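Local coordinates for protein BH2851 (Bacillus halodurans, PDB 2GFG) that is of unknown function but carries a CYTH domain and is a putative adenylate cyclase, probably acting on phosphate-containing substrates as its family does, at residues T162-F165 and Q166-K170. Numbering follows the deposited sequence.
Sequences TVTF and QEILK. With EDO (1,2-ethanediol), chain I.
The amphipathic helix 158-171, which lies against the eight-stranded antiparallel barrel of this CYTH domain, packs here through Phe165 and Leu169, one turn apart on its inner side. With CG anti to the backbone N (chi1 -167°), the Phe165 ring points out from the helix, leaning only slightly toward its C-terminal end, and one face is met by Leu169. CG of Leu169 sits over that face, and its two methyls lie along the CD2-CE2-CZ side: CD1 is 3.9 Å from Phe165 CE2, while CD2 of the leucine reaches CE2 and CZ. Ile168 comes in obliquely, its CD1 4.2 Å from Phe165 CD1. Strands 4-14 and 146-155 close over this apolar patch, with Thr12 touching both Phe165 and Leu169, and Phe153 meeting Phe165 and Ile168. An alanine in place of Leu169 would take the isobutyl group from the ring face and probably leave a gap beside Thr12, with the phenyl freer to turn. Beneath the side chains run regular i to i+4 bonds; the straightest goes from Gln166 N to Thr162 O, 2.9 Å at 167°, and Leu169 N binds Phe165 O at 3.0 Å. Gln166 folds back over the same Thr162 carbonyl, its CG 3.2 Å from that O. On another flank of the helix, Glu167 uses OE2 to bond Thr171 OG1 one turn on. Thr164 OG1, beside its own backbone N, bonds the carbonyl of His160 and also accepts a hydrogen bond from O1 of a 1,2-ethanediol, probably picked up from the crystallisation liquor, at 3.2 Å.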
loop_
_atom_site.group_PDB
_atom_site.type_symbol
_atom_site.label_atom_id
_atom_site.label_comp_id
_atom_site.label_asym_id
_atom_site.label_seq_id
_atom_site.Cartn_x
_atom_site.Cartn_y
_atom_site.Cartn_z
ATOM N N THR A 162 -3.148 -7.596 16.306
ATOM C CA THR A 162 -2.020 -8.483 16.660
ATOM C C THR A 162 -2.518 -9.893 16.980
ATOM O O THR A 162 -1.991 -10.881 16.461
ATOM C CB THR A 162 -1.251 -7.951 17.880
ATOM O OG1 THR A 162 -0.860 -6.601 17.644
ATOM C CG2 THR A 162 0.003 -8.809 18.164
ATOM N N VAL A 163 -3.519 -9.972 17.857
ATOM C CA VAL A 163 -4.115 -11.250 18.250
ATOM C C VAL A 163 -4.663 -12.001 17.021
ATOM O O VAL A 163 -4.376 -13.183 16.830
ATOM C CB VAL A 163 -5.252 -11.047 19.296
ATOM C CG1 VAL A 163 -6.039 -12.350 19.523
ATOM C CG2 VAL A 163 -4.675 -10.533 20.622
ATOM N N THR A 164 -5.421 -11.292 16.182
ATOM C CA THR A 164 -6.028 -11.899 15.000
ATOM C C THR A 164 -4.975 -12.369 13.988
ATOM O O THR A 164 -5.107 -13.446 13.421
ATOM C CB THR A 164 -7.010 -10.930 14.302
ATOM O OG1 THR A 164 -7.994 -10.484 15.248
ATOM C CG2 THR A 164 -7.714 -11.620 13.131
ATOM N N PHE A 165 -3.928 -11.564 13.781
ATOM C CA PHE A 165 -2.883 -11.913 12.799
ATOM C C PHE A 165 -2.028 -13.082 13.263
ATOM O O PHE A 165 -1.681 -13.946 12.466
ATOM C CB PHE A 165 -1.994 -10.717 12.474
ATOM C CG PHE A 165 -1.124 -10.931 11.255
ATOM C CD1 PHE A 165 -1.703 -11.086 9.990
ATOM C CD2 PHE A 165 0.272 -11.006 11.369
ATOM C CE1 PHE A 165 -0.906 -11.298 8.850
ATOM C CE2 PHE A 165 1.065 -11.222 10.243
ATOM C CZ PHE A 165 0.465 -11.374 8.975
ATOM N N GLN A 166 -1.683 -13.103 14.552
ATOM C CA GLN A 166 -0.949 -14.241 15.129
ATOM C C GLN A 166 -1.781 -15.535 15.031
ATOM O O GLN A 166 -1.230 -16.613 14.839
ATOM C CB GLN A 166 -0.556 -13.966 16.589
ATOM C CG GLN A 166 0.521 -12.865 16.765
ATOM C CD GLN A 166 1.814 -13.177 16.025
ATOM O OE1 GLN A 166 2.326 -14.290 16.093
ATOM N NE2 GLN A 166 2.339 -12.187 15.302
ATOM N N GLU A 167 -3.108 -15.398 15.151
ATOM C CA GLU A 167 -4.039 -16.521 14.964
ATOM C C GLU A 167 -4.014 -17.027 13.508
ATOM O O GLU A 167 -4.007 -18.230 13.270
ATOM C CB GLU A 167 -5.471 -16.105 15.376
ATOM C CG GLU A 167 -6.558 -17.188 15.157
ATOM C CD GLU A 167 -7.233 -17.105 13.783
ATOM O OE1 GLU A 167 -7.760 -16.032 13.436
ATOM O OE2 GLU A 167 -7.289 -18.139 13.088
ATOM N N ILE A 168 -4.001 -16.094 12.550
ATOM C CA ILE A 168 -3.915 -16.439 11.109
ATOM C C ILE A 168 -2.625 -17.217 10.804
ATOM O O ILE A 168 -2.661 -18.238 10.123
ATOM C CB ILE A 168 -3.993 -15.159 10.198
ATOM C CG1 ILE A 168 -5.379 -14.532 10.280
ATOM C CG2 ILE A 168 -3.662 -15.503 8.706
ATOM C CD1 ILE A 168 -5.438 -13.082 9.811
ATOM N N LEU A 169 -1.494 -16.729 11.334
ATOM C CA LEU A 169 -0.180 -17.377 11.118
ATOM C C LEU A 169 -0.164 -18.800 11.664
ATOM O O LEU A 169 0.397 -19.710 11.043
ATOM C CB LEU A 169 0.946 -16.562 11.785
ATOM C CG LEU A 169 1.194 -15.144 11.247
ATOM C CD1 LEU A 169 2.153 -14.386 12.175
ATOM C CD2 LEU A 169 1.725 -15.178 9.830
ATOM N N LYS A 170 -0.777 -18.981 12.831
ATOM C CA LYS A 170 -0.860 -20.294 13.481
ATOM C C LYS A 170 -1.862 -21.215 12.737
ATOM O O LYS A 170 -1.532 -22.340 12.387
ATOM C CB LYS A 170 -1.276 -20.127 14.943
ATOM C CG LYS A 170 -1.034 -21.333 15.806
ATOM C CD LYS A 170 -1.372 -21.040 17.260
ATOM C CE LYS A 170 -0.899 -22.152 18.184
ATOM N NZ LYS A 170 -1.500 -23.449 17.840
HETATM C C1 EDO I . -9.925 -7.572 15.011
HETATM O O1 EDO I . -10.513 -8.747 14.409
HETATM C C2 EDO I . -9.821 -6.416 13.994
HETATM O O2 EDO I . -8.934 -5.364 14.473
#